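Local coordinates for putative capsular polysaccharide biosynthesis protein (PDB 6EWJ) that probably acts as a pyridoxal phosphate-dependent sugar aminotransferase in the teichoic acid biosynthesis of Streptococcus pneumoniae, at residues A[199-202]-A[206-209]; A[179-184]-A[279-284]; A[24-29]-A[39-44]; A[20-25]-A[274-279]; A[57-62]-A[230-235]. All coordinates share one frame; numbering follows the deposited sequence.

Contact 1 (A[199-202]-A[206-209]); sequences FSFH and NFTT
The first torsions set Phe201 against Phe207: Phe201 keeps its CG beside the backbone N (chi1 -42°), whereas Phe207 turns its CG anti to the backbone N (chi1 174°), and the two side chains then run side by side in the same direction. They belong to the loop that leaves strand 196-200 of the central sheet and carries Lys205, the predicted cofactor lysine of this DegT/DnrJ/EryC1-type aminotransferase. The rings lie obliquely, planes 58° apart and centroids 4.8 Å from each other. Phe207 CE1 stands 3.7 Å above the plane of the Phe201 ring, over its centre, while the closest ring carbons are Phe201 CD1 and Phe207 CD1 at 3.3 Å. Two flat apolar groups suit this buried place because they fill it without needing polar partners.

At the backbone, Phe201 O receives Thr209 N at 2.8 Å. Thr208 OG1 lies 3.1 Å from Phe201 O and 2.9 Å from His202 O, and it is also bonded to Ala210 N; a hydroxyl, able to give and to accept, fits such a site. Ser200, which binds pyridoxal phosphate in the cofactor-bound protein, uses OG to accept from His202 N, an ST turn at the strand end. Phe207 O is buried with no conventional partner, and Phe201 CA approaches it to 3.2 Å in a CA-H...O contact.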
# COMPACT_ATOMS: atom_id res chain seq x y z
N PHE A 199 10.61 4.66 -9.20
CA PHE A 199 10.53 6.08 -8.93
C PHE A 199 9.64 6.36 -7.74
O PHE A 199 8.73 5.56 -7.41
CB PHE A 199 9.90 6.79 -10.14
CG PHE A 199 10.78 6.80 -11.38
CD1 PHE A 199 11.83 7.68 -11.48
CD2 PHE A 199 10.50 5.94 -12.46
CE1 PHE A 199 12.66 7.69 -12.62
CE2 PHE A 199 11.30 5.96 -13.61
CZ PHE A 199 12.36 6.84 -13.68
N SER A 200 9.85 7.52 -7.13
CA SER A 200 9.10 7.90 -5.92
C SER A 200 8.45 9.24 -6.24
O SER A 200 9.11 10.12 -6.74
CB SER A 200 9.99 8.13 -4.71
OG SER A 200 9.24 8.61 -3.60
N PHE A 201 7.19 9.36 -5.82
CA PHE A 201 6.44 10.59 -5.88
C PHE A 201 5.99 10.98 -4.48
O PHE A 201 4.94 11.64 -4.29
CB PHE A 201 5.19 10.42 -6.81
CG PHE A 201 5.43 9.68 -8.07
CD1 PHE A 201 6.58 9.88 -8.85
CD2 PHE A 201 4.46 8.86 -8.57
CE1 PHE A 201 6.76 9.19 -10.04
CE2 PHE A 201 4.61 8.22 -9.81
CZ PHE A 201 5.77 8.35 -10.51
N HIS A 202 6.78 10.61 -3.47
CA HIS A 202 6.52 11.00 -2.09
C HIS A 202 6.45 12.52 -1.93
O HIS A 202 7.07 13.27 -2.77
CB HIS A 202 7.58 10.38 -1.17
CG HIS A 202 7.37 10.68 0.28
ND1 HIS A 202 7.98 11.74 0.92
CD2 HIS A 202 6.64 10.05 1.21
CE1 HIS A 202 7.60 11.76 2.19
NE2 HIS A 202 6.77 10.75 2.39
N ASN A 206 10.91 15.56 -6.09
CA ASN A 206 10.79 16.61 -7.11
C ASN A 206 9.40 16.65 -7.75
O ASN A 206 8.90 17.72 -8.10
CB ASN A 206 11.76 16.43 -8.27
CG ASN A 206 13.18 16.85 -7.94
OD1 ASN A 206 13.55 16.94 -6.76
ND2 ASN A 206 14.01 17.05 -8.99
N PHE A 207 8.83 15.47 -7.93
CA PHE A 207 7.51 15.25 -8.58
C PHE A 207 6.74 14.51 -7.52
O PHE A 207 7.18 13.49 -7.04
CB PHE A 207 7.77 14.38 -9.84
CG PHE A 207 6.52 13.91 -10.58
CD1 PHE A 207 5.74 12.85 -10.08
CD2 PHE A 207 6.20 14.45 -11.81
CE1 PHE A 207 4.62 12.39 -10.78
CE2 PHE A 207 5.09 13.99 -12.49
CZ PHE A 207 4.29 12.98 -11.98
N THR A 208 5.57 15.04 -7.12
CA THR A 208 4.86 14.49 -6.00
C THR A 208 3.41 14.17 -6.28
O THR A 208 2.69 14.91 -6.96
CB THR A 208 4.99 15.37 -4.74
OG1 THR A 208 4.58 14.60 -3.61
CG2 THR A 208 4.18 16.61 -4.82
N THR A 209 2.99 13.06 -5.71
CA THR A 209 1.54 12.79 -5.58
C THR A 209 1.19 12.61 -4.12
O THR A 209 0.25 11.87 -3.81
CB THR A 209 1.15 11.55 -6.45
OG1 THR A 209 1.83 10.38 -5.98
CG2 THR A 209 1.48 11.78 -7.88

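Contact 2 (A[179-184]-A[279-284]); sequences HALGST and DRYPSL. Unlike the reference sequence in segment 179-184: Thr184 (reference Ile).
Tyr281 reaches from helix 268-299 to the type II beta turn Ala180-Ser183, touching Leu181 and Gly182. Its CB, with CG set anti to the backbone N (chi1 -154°), aims the ring at the turn, and the first atom to meet that turn is CE2. This carbon, Tyr281 CE2, passes Leu181 CG and CD2 at 4.1 Å each and lies 4.2 Å from Gly182 CA. On the other edge of the ring Tyr281 CE1 lies against Phe207 CB. Tyr281 CE2 and CZ are both 3.3 Å from Leu181 O, and the tip, Tyr281 OH, donates to Leu181 O over only 2.5 Å.

Leu181 O sits at the edge of the phenol, in the ring plane, yet from the side of the peptide the hydroxyl stands 36° out of the carbonyl plane and is not on a lone pair. Glycine suits position 182 on two counts: its backbone angles (phi 90°) are those of the third residue of a type II turn, and, lacking a side chain, it leaves room for CE2. Leu181, the second residue of the turn, supplies its aliphatic branch as packing and its carbonyl as acceptor. The same loop holds His179, which binds pyridoxal phosphate in the cofactor-bound protein, and Tyr281 also packs on Asn206.

The turn's own bond, Ser183 N to Ala180 O, does not use Leu181 O; the tyrosine supplies the carbonyl of this buried residue with a donor, tying the cofactor-binding loop to the long helix.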
# COMPACT_ATOMS: atom_id res chain seq x y z
N HIS A 179 15.05 9.53 -6.40
CA HIS A 179 15.49 10.89 -6.48
C HIS A 179 15.69 11.37 -7.90
O HIS A 179 16.14 12.49 -8.09
CB HIS A 179 16.83 11.04 -5.75
CG HIS A 179 16.81 10.65 -4.31
ND1 HIS A 179 17.96 10.63 -3.55
CD2 HIS A 179 15.81 10.30 -3.46
CE1 HIS A 179 17.67 10.28 -2.31
NE2 HIS A 179 16.37 10.07 -2.22
N ALA A 180 15.35 10.55 -8.90
CA ALA A 180 15.89 10.73 -10.26
C ALA A 180 14.88 10.79 -11.39
O ALA A 180 15.27 10.69 -12.56
CB ALA A 180 16.97 9.70 -10.54
N LEU A 181 13.60 11.05 -11.08
CA LEU A 181 12.67 11.28 -12.19
C LEU A 181 13.13 12.52 -12.98
O LEU A 181 13.26 13.62 -12.39
CB LEU A 181 11.27 11.46 -11.74
CG LEU A 181 10.26 11.65 -12.89
CD1 LEU A 181 10.07 10.37 -13.72
CD2 LEU A 181 8.96 12.15 -12.29
N GLY A 182 13.39 12.33 -14.29
CA GLY A 182 13.89 13.39 -15.14
C GLY A 182 15.40 13.56 -15.25
O GLY A 182 15.85 14.41 -15.97
N SER A 183 16.18 12.76 -14.53
CA SER A 183 17.62 12.76 -14.68
C SER A 183 17.98 12.05 -15.99
O SER A 183 17.20 11.25 -16.50
CB SER A 183 18.29 12.03 -13.50
OG SER A 183 17.98 12.67 -12.27
N THR A 184 19.15 12.37 -16.53
CA THR A 184 19.69 11.68 -17.71
C THR A 184 21.15 11.22 -17.53
O THR A 184 21.90 11.78 -16.75
CB THR A 184 19.65 12.55 -18.97
OG1 THR A 184 20.50 13.66 -18.73
CG2 THR A 184 18.22 13.02 -19.28
N ASP A 279 3.00 18.09 -16.27
CA ASP A 279 2.94 19.32 -17.12
C ASP A 279 3.91 20.38 -16.60
O ASP A 279 4.66 21.00 -17.34
CB ASP A 279 1.55 19.95 -17.08
CG ASP A 279 0.51 19.10 -17.76
OD1 ASP A 279 0.84 18.12 -18.44
OD2 ASP A 279 -0.67 19.41 -17.58
N ARG A 280 3.88 20.55 -15.27
CA ARG A 280 4.74 21.51 -14.59
C ARG A 280 6.22 21.13 -14.54
O ARG A 280 7.04 22.00 -14.27
CB ARG A 280 4.23 21.72 -13.14
CG ARG A 280 2.89 22.43 -13.11
CD ARG A 280 2.43 22.61 -11.69
NE ARG A 280 3.27 23.59 -11.05
CZ ARG A 280 3.57 23.63 -9.76
NH1 ARG A 280 3.12 22.71 -8.89
NH2 ARG A 280 4.37 24.61 -9.33
N TYR A 281 6.56 19.87 -14.80
CA TYR A 281 7.88 19.33 -14.46
C TYR A 281 9.11 19.96 -15.18
O TYR A 281 10.06 20.28 -14.49
CB TYR A 281 7.92 17.80 -14.57
CG TYR A 281 8.99 17.17 -13.66
CD1 TYR A 281 9.05 17.47 -12.32
CD2 TYR A 281 9.87 16.22 -14.17
CE1 TYR A 281 10.03 16.92 -11.52
CE2 TYR A 281 10.84 15.66 -13.40
CZ TYR A 281 10.92 15.99 -12.06
OH TYR A 281 11.87 15.42 -11.29
N PRO A 282 9.06 20.17 -16.52
CA PRO A 282 10.09 20.99 -17.18
C PRO A 282 10.39 22.30 -16.44
O PRO A 282 11.55 22.52 -16.10
CB PRO A 282 9.51 21.24 -18.59
CG PRO A 282 8.65 20.05 -18.83
CD PRO A 282 8.05 19.70 -17.50
N SER A 283 9.37 23.11 -16.09
CA SER A 283 9.61 24.37 -15.34
C SER A 283 10.20 24.16 -13.92
O SER A 283 11.05 24.94 -13.45
CB SER A 283 8.34 25.22 -15.22
OG SER A 283 7.43 24.62 -14.34
N LEU A 284 9.74 23.12 -13.25
CA LEU A 284 10.27 22.77 -11.89
C LEU A 284 11.73 22.37 -11.95
O LEU A 284 12.54 22.83 -11.16
CB LEU A 284 9.42 21.68 -11.25
CG LEU A 284 7.99 22.11 -10.95
CD1 LEU A 284 7.14 20.94 -10.44
CD2 LEU A 284 7.87 23.26 -9.96

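Contact 3 (A[24-29]-A[39-44]); sequences ITEVVD and GPKTKE
Lys41 NZ is gripped by two carboxylates of the neighbouring helix: it donates to Asp29 OD1 at 2.9 Å and forms a longer salt bridge with Glu26 OE2 at 3.4 Å. Glu26 and Asp29 are three residues apart, hence on one face of helix 21-31, and together with the lysine they make a salt-bridge network that reaches to the first turn of helix 40-53. Lys41 spans the distance between the helices nearly extended and bends only at its last torsion (chi4 -36°). Its CE is thereby lodged between the two acids, 3.2 Å from both Glu26 OE2 and Asp29 OD1. Glu26 bends too, at chi2, to bring its OE2 across the lysine chain. A lysine suits the span because the backbones here stay far apart, with Glu26 CA and Lys41 CA 9.9 Å from each other.

Behind the lysine, Asp268 accepts from the backbone N of Lys41 and of Thr42 at the start of helix 40-53. On helix 21-31, Val27 packs against Val27 of the second subunit.

With two carboxylates sharing one ammonium group, Lys41 is probably kept protonated, and their mutual repulsion is probably eased; being at the surface, the network is likely to be partly screened by water.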
# COMPACT_ATOMS: atom_id res chain seq x y z
N ILE A 24 -5.15 21.22 -7.55
CA ILE A 24 -6.37 21.16 -6.76
C ILE A 24 -7.59 20.94 -7.67
O ILE A 24 -8.40 20.06 -7.38
CB ILE A 24 -6.52 22.40 -5.87
CG1 ILE A 24 -5.33 22.49 -4.89
CG2 ILE A 24 -7.85 22.34 -5.12
CD1 ILE A 24 -5.21 23.83 -4.18
N THR A 25 -7.64 21.66 -8.79
CA THR A 25 -8.75 21.51 -9.74
C THR A 25 -8.81 20.12 -10.34
O THR A 25 -9.88 19.56 -10.48
CB THR A 25 -8.68 22.56 -10.83
N GLU A 26 -7.64 19.55 -10.69
CA GLU A 26 -7.57 18.21 -11.28
C GLU A 26 -8.06 17.15 -10.27
O GLU A 26 -8.81 16.24 -10.64
CB GLU A 26 -6.16 17.89 -11.75
CG GLU A 26 -6.07 16.67 -12.65
CD GLU A 26 -6.78 16.87 -13.96
OE1 GLU A 26 -6.65 17.96 -14.53
OE2 GLU A 26 -7.49 15.96 -14.43
N VAL A 27 -7.66 17.30 -9.02
CA VAL A 27 -8.10 16.39 -7.95
C VAL A 27 -9.59 16.53 -7.72
O VAL A 27 -10.29 15.53 -7.64
CB VAL A 27 -7.29 16.60 -6.64
CG1 VAL A 27 -7.99 15.99 -5.44
CG2 VAL A 27 -5.90 16.00 -6.78
N VAL A 28 -10.08 17.77 -7.69
CA VAL A 28 -11.51 18.04 -7.61
C VAL A 28 -12.30 17.37 -8.73
O VAL A 28 -13.36 16.77 -8.48
CB VAL A 28 -11.79 19.53 -7.58
N ASP A 29 -11.78 17.45 -9.95
CA ASP A 29 -12.37 16.80 -11.12
C ASP A 29 -12.52 15.28 -10.92
O ASP A 29 -13.57 14.71 -11.20
CB ASP A 29 -11.54 17.08 -12.38
CG ASP A 29 -11.99 16.28 -13.56
OD1 ASP A 29 -11.49 15.18 -13.80
OD2 ASP A 29 -12.88 16.75 -14.24
N GLY A 39 -8.16 4.39 -11.88
CA GLY A 39 -9.09 4.63 -12.99
C GLY A 39 -8.37 5.19 -14.22
O GLY A 39 -7.17 4.91 -14.40
N PRO A 40 -9.11 5.90 -15.09
CA PRO A 40 -8.52 6.38 -16.36
C PRO A 40 -7.35 7.34 -16.18
O PRO A 40 -6.41 7.27 -16.94
CB PRO A 40 -9.68 7.08 -17.09
CG PRO A 40 -10.90 6.90 -16.25
CD PRO A 40 -10.52 6.29 -14.92
N LYS A 41 -7.39 8.19 -15.15
CA LYS A 41 -6.27 9.10 -14.88
C LYS A 41 -4.98 8.37 -14.53
O LYS A 41 -3.91 8.78 -14.97
CB LYS A 41 -6.62 10.15 -13.81
CG LYS A 41 -7.75 11.09 -14.25
CD LYS A 41 -7.71 12.37 -13.44
CE LYS A 41 -8.95 13.26 -13.50
NZ LYS A 41 -9.56 13.26 -14.83
N THR A 42 -5.09 7.30 -13.76
CA THR A 42 -3.91 6.47 -13.47
C THR A 42 -3.29 5.85 -14.75
O THR A 42 -2.11 5.93 -14.95
CB THR A 42 -4.18 5.42 -12.36
OG1 THR A 42 -4.48 6.12 -11.14
CG2 THR A 42 -2.97 4.53 -12.10
N LYS A 43 -4.14 5.33 -15.64
CA LYS A 43 -3.69 4.79 -16.93
C LYS A 43 -3.07 5.90 -17.79
O LYS A 43 -2.02 5.70 -18.37
CB LYS A 43 -4.82 4.03 -17.67
CG LYS A 43 -5.54 2.95 -16.83
CD LYS A 43 -4.62 2.13 -15.93
CE LYS A 43 -5.34 0.96 -15.25
NZ LYS A 43 -4.56 0.23 -14.21
N GLU A 44 -3.65 7.08 -17.79
CA GLU A 44 -3.12 8.20 -18.59
C GLU A 44 -1.78 8.64 -17.98
O GLU A 44 -0.86 8.91 -18.73
CB GLU A 44 -4.11 9.37 -18.64
CG GLU A 44 -3.68 10.61 -19.42
CD GLU A 44 -3.54 10.42 -20.93
OE1 GLU A 44 -3.81 9.32 -21.47
OE2 GLU A 44 -3.10 11.38 -21.60

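Contact 4 (A[20-25]-A[274-279]); sequences TEAEIT and GLVQLD
Val276 CG1 is the hub of the first shell, lying 3.6 Å from Ala22 CB and 3.4 Å from Glu23 CD, where the segments 21-25 and 274-279 of helices 21-31 and 268-299 run roughly antiparallel (151°) with axes 8.9 Å apart. The first of them starts with a capping box formed by Thr20 and Glu23. A branched valine fits between the helices because, with CG1 anti to its backbone N (chi1 172°), that methyl faces the carboxylate while CG2 rests near Ala22 O; the small alanine lets the helices close up.

Beside this methyl Gln277 NE2 donates to Glu23 OE2 over 2.9 Å. The oxygen is met on its anti side and somewhat out of the carboxylate plane, and the amide plane is turned 52° from that of the acid. One shell further out, Arg280 pairs with the same OE2 in a salt bridge, and Gln277 OE1 accepts from Thr208 N, which fixes the rotation of the amide.

The other carboxylate oxygen looks back to the helix start. Glu23 OE1 accepts from Thr20 N at 2.8 Å, from above the carboxylate plane, and also from Thr20 OG1 at 2.6 Å, nearly along its C-O axis.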
# COMPACT_ATOMS: atom_id res chain seq x y z
N THR A 20 -0.15 23.86 -6.67
CA THR A 20 -0.83 25.06 -7.16
C THR A 20 -2.32 24.75 -7.34
O THR A 20 -2.76 23.59 -7.22
CB THR A 20 -0.26 25.55 -8.50
OG1 THR A 20 -0.54 24.58 -9.53
CG2 THR A 20 1.24 25.80 -8.41
N GLU A 21 -3.09 25.77 -7.70
CA GLU A 21 -4.51 25.56 -8.00
C GLU A 21 -4.80 24.53 -9.10
O GLU A 21 -5.88 23.94 -9.10
CB GLU A 21 -5.21 26.90 -8.30
CG GLU A 21 -5.30 27.84 -7.08
CD GLU A 21 -6.13 27.29 -5.93
OE1 GLU A 21 -7.17 26.62 -6.18
OE2 GLU A 21 -5.71 27.49 -4.76
N ALA A 22 -3.89 24.34 -10.06
CA ALA A 22 -4.10 23.36 -11.14
C ALA A 22 -4.20 21.94 -10.57
O ALA A 22 -5.04 21.18 -10.99
CB ALA A 22 -3.01 23.45 -12.19
N GLU A 23 -3.33 21.60 -9.62
CA GLU A 23 -3.42 20.32 -8.95
C GLU A 23 -4.76 20.18 -8.26
O GLU A 23 -5.40 19.14 -8.34
CB GLU A 23 -2.31 20.13 -7.89
CG GLU A 23 -0.93 19.73 -8.46
CD GLU A 23 -0.07 20.92 -8.90
OE1 GLU A 23 -0.54 22.08 -8.82
OE2 GLU A 23 1.10 20.69 -9.27
N ILE A 24 -5.15 21.22 -7.55
CA ILE A 24 -6.37 21.16 -6.76
C ILE A 24 -7.59 20.94 -7.67
O ILE A 24 -8.40 20.06 -7.38
CB ILE A 24 -6.52 22.40 -5.87
CG1 ILE A 24 -5.33 22.49 -4.89
CG2 ILE A 24 -7.85 22.34 -5.12
CD1 ILE A 24 -5.21 23.83 -4.18
N THR A 25 -7.64 21.66 -8.79
CA THR A 25 -8.75 21.51 -9.74
C THR A 25 -8.81 20.12 -10.34
O THR A 25 -9.88 19.56 -10.48
CB THR A 25 -8.68 22.56 -10.83
N GLY A 274 -0.28 13.88 -10.17
CA GLY A 274 0.79 13.49 -11.07
C GLY A 274 0.69 14.07 -12.44
O GLY A 274 1.68 14.52 -12.99
N LEU A 275 -0.51 14.12 -13.01
CA LEU A 275 -0.69 14.63 -14.38
C LEU A 275 -0.28 16.10 -14.49
O LEU A 275 0.35 16.52 -15.48
CB LEU A 275 -2.13 14.46 -14.84
CG LEU A 275 -2.62 13.04 -15.07
CD1 LEU A 275 -4.14 13.01 -15.26
CD2 LEU A 275 -1.94 12.39 -16.27
N VAL A 276 -0.71 16.88 -13.49
CA VAL A 276 -0.43 18.30 -13.43
C VAL A 276 1.06 18.54 -13.13
O VAL A 276 1.70 19.37 -13.78
CB VAL A 276 -1.34 19.02 -12.40
CG1 VAL A 276 -0.91 20.47 -12.19
CG2 VAL A 276 -2.77 19.00 -12.90
N GLN A 277 1.59 17.79 -12.15
CA GLN A 277 3.02 17.84 -11.83
C GLN A 277 3.88 17.57 -13.08
O GLN A 277 4.91 18.25 -13.32
CB GLN A 277 3.36 16.84 -10.73
CG GLN A 277 2.82 17.23 -9.36
CD GLN A 277 3.78 18.07 -8.53
OE1 GLN A 277 4.87 17.61 -8.19
NE2 GLN A 277 3.39 19.27 -8.19
N LEU A 278 3.43 16.60 -13.89
CA LEU A 278 4.14 16.23 -15.08
C LEU A 278 4.12 17.38 -16.12
O LEU A 278 5.14 17.67 -16.70
CB LEU A 278 3.67 14.90 -15.65
CG LEU A 278 4.60 14.35 -16.75
CD1 LEU A 278 6.00 14.03 -16.25
CD2 LEU A 278 3.95 13.10 -17.35
N ASP A 279 3.00 18.09 -16.27
CA ASP A 279 2.94 19.32 -17.12
C ASP A 279 3.91 20.38 -16.60
O ASP A 279 4.66 21.00 -17.34
CB ASP A 279 1.55 19.95 -17.08
CG ASP A 279 0.51 19.10 -17.76
OD1 ASP A 279 0.84 18.12 -18.44
OD2 ASP A 279 -0.67 19.41 -17.58

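Contact 5 (A[57-62]-A[230-235]); sequences KTVCLN and KEFQIL
Ahead of Val59, the residue that meets Phe232 and Gln233, Lys57 extends toward the start of helix 225-236, where it forms a salt bridge with Glu226 and a cation-pi contact with Tyr229. Val59 then points at this helix and does nearly all the touching. Its CG2 lies 3.7 Å from Phe232 CB and 3.9 Å from Phe232 CG, oblique to the ring. The other methyl, CG1, is anti to the backbone N (chi1 180°) and sits 3.8 Å from Phe232 CB, so that both branches rest on the root of the aromatic side chain. CG1 also comes 3.9 Å from Gln233 OE1, as the glutamine, bent at chi2 (-56°), slides past the valine in the opposite direction. A beta-branched residue suits a strand and offers two methyls to the helix.

Strand 58-61 is an outermost strand, within this chain, of the seven-stranded mixed sheet that forms the core of the large domain in this family of pyridoxal phosphate enzymes; helix 225-236 packs on one of its faces. Alternation along the strand turns Cys60 away; its side chain touches Leu45 and Leu49 of helix 40-53. Leu61 turns back toward helix 225-236, while its side chain packs on Ala67 of helix 64-74. The Phe232 side chain also touches Leu70 and Val74 of helix 64-74, an apolar setting that fits a large aromatic group. Just past the strand, Asn62 packs against Asn62 of the second subunit.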
# COMPACT_ATOMS: atom_id res chain seq x y z
N LYS A 57 6.14 0.78 -20.94
CA LYS A 57 5.01 0.71 -20.03
C LYS A 57 5.46 1.15 -18.65
O LYS A 57 6.60 0.90 -18.29
CB LYS A 57 4.49 -0.71 -19.89
CG LYS A 57 3.99 -1.40 -21.14
CD LYS A 57 2.73 -0.79 -21.72
CE LYS A 57 1.48 -1.06 -20.89
NZ LYS A 57 0.25 -0.81 -21.73
N THR A 58 4.55 1.80 -17.91
CA THR A 58 4.81 2.17 -16.51
C THR A 58 3.65 1.67 -15.64
O THR A 58 2.48 1.66 -16.09
CB THR A 58 4.98 3.66 -16.40
OG1 THR A 58 6.08 4.05 -17.25
CG2 THR A 58 5.26 4.10 -14.98
N VAL A 59 3.99 1.23 -14.43
CA VAL A 59 3.00 0.74 -13.44
C VAL A 59 3.05 1.70 -12.28
O VAL A 59 4.07 1.82 -11.60
CB VAL A 59 3.34 -0.67 -12.95
CG1 VAL A 59 2.29 -1.13 -11.92
CG2 VAL A 59 3.43 -1.62 -14.10
N CYS A 60 1.99 2.47 -12.13
CA CYS A 60 1.92 3.50 -11.11
C CYS A 60 1.37 2.83 -9.86
O CYS A 60 0.40 2.05 -9.94
CB CYS A 60 1.02 4.64 -11.50
SG CYS A 60 1.85 5.86 -12.51
N LEU A 61 2.04 3.08 -8.73
CA LEU A 61 1.72 2.40 -7.48
C LEU A 61 1.74 3.41 -6.32
O LEU A 61 1.98 4.63 -6.52
CB LEU A 61 2.74 1.29 -7.25
CG LEU A 61 2.91 0.19 -8.31
CD1 LEU A 61 4.18 -0.60 -8.09
CD2 LEU A 61 1.73 -0.72 -8.31
N ASN A 62 1.53 2.93 -5.10
CA ASN A 62 1.38 3.86 -3.95
C ASN A 62 2.65 4.32 -3.24
O ASN A 62 2.57 5.18 -2.37
CB ASN A 62 0.36 3.34 -2.91
CG ASN A 62 0.86 2.15 -2.10
OD1 ASN A 62 2.06 1.79 -2.12
ND2 ASN A 62 -0.07 1.49 -1.41
N LYS A 230 0.85 -6.64 -17.08
CA LYS A 230 -0.23 -7.43 -16.43
C LYS A 230 0.22 -8.16 -15.11
O LYS A 230 -0.53 -8.18 -14.12
CB LYS A 230 -0.83 -8.41 -17.44
CG LYS A 230 -2.02 -9.18 -16.94
CD LYS A 230 -2.75 -9.96 -18.05
CE LYS A 230 -3.72 -10.99 -17.34
NZ LYS A 230 -4.82 -10.33 -16.56
N GLU A 231 1.45 -8.65 -15.07
CA GLU A 231 2.00 -9.30 -13.85
C GLU A 231 2.14 -8.34 -12.67
O GLU A 231 1.86 -8.70 -11.51
CB GLU A 231 3.35 -9.99 -14.13
CG GLU A 231 3.17 -11.37 -14.78
CD GLU A 231 4.47 -12.09 -15.17
OE1 GLU A 231 5.46 -11.99 -14.45
OE2 GLU A 231 4.47 -12.76 -16.24
N PHE A 232 2.58 -7.12 -12.93
CA PHE A 232 2.64 -6.09 -11.86
C PHE A 232 1.25 -5.73 -11.35
O PHE A 232 1.03 -5.60 -10.13
CB PHE A 232 3.31 -4.81 -12.33
CG PHE A 232 4.80 -4.84 -12.28
CD1 PHE A 232 5.46 -4.46 -11.16
CD2 PHE A 232 5.53 -5.24 -13.38
CE1 PHE A 232 6.86 -4.49 -11.12
CE2 PHE A 232 6.92 -5.25 -13.35
CZ PHE A 232 7.58 -4.89 -12.22
N GLN A 233 0.32 -5.56 -12.31
CA GLN A 233 -1.06 -5.21 -11.98
C GLN A 233 -1.66 -6.19 -11.02
O GLN A 233 -2.25 -5.79 -10.01
CB GLN A 233 -1.94 -5.09 -13.24
CG GLN A 233 -1.74 -3.80 -14.00
CD GLN A 233 -1.96 -2.51 -13.22
OE1 GLN A 233 -1.25 -1.53 -13.45
NE2 GLN A 233 -2.90 -2.50 -12.29
N ILE A 234 -1.47 -7.47 -11.34
CA ILE A 234 -1.99 -8.59 -10.58
C ILE A 234 -1.41 -8.64 -9.16
O ILE A 234 -2.12 -8.81 -8.17
CB ILE A 234 -1.73 -9.89 -11.36
CG1 ILE A 234 -2.71 -10.02 -12.53
CG2 ILE A 234 -1.91 -11.15 -10.51
CD1 ILE A 234 -3.16 -8.73 -13.21
N LEU A 235 -0.09 -8.39 -9.05
CA LEU A 235 0.53 -8.36 -7.73
C LEU A 235 0.11 -7.18 -6.88
O LEU A 235 0.11 -7.27 -5.65
CB LEU A 235 2.08 -8.39 -7.82
CG LEU A 235 2.69 -9.62 -8.46
CD1 LEU A 235 4.20 -9.56 -8.46
CD2 LEU A 235 2.22 -10.93 -7.83

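Overall arrangement
Along the chain contact 3 closes first; contact 1 is nested inside the loops closed by contacts 2, 4 and 5. Helix 268-299 is the common beam: contact 4 and contact 2 follow one another on it, sharing Asp279, their centres about 14 Å apart. Contact 3 shares helix 21-31 with contact 4, about 9 Å away between centres. Contact 1 touches contacts 2 and 4. Contact 5 reaches the same sheet as contact 1, about 17 Å off between centres, and touches contact 3, whose helix 40-53 leads into strand 58-61. The long helix links the loops around the cofactor site to helix 21-31, which, like contact 1 and Asn62 of contact 5, meets the second subunit.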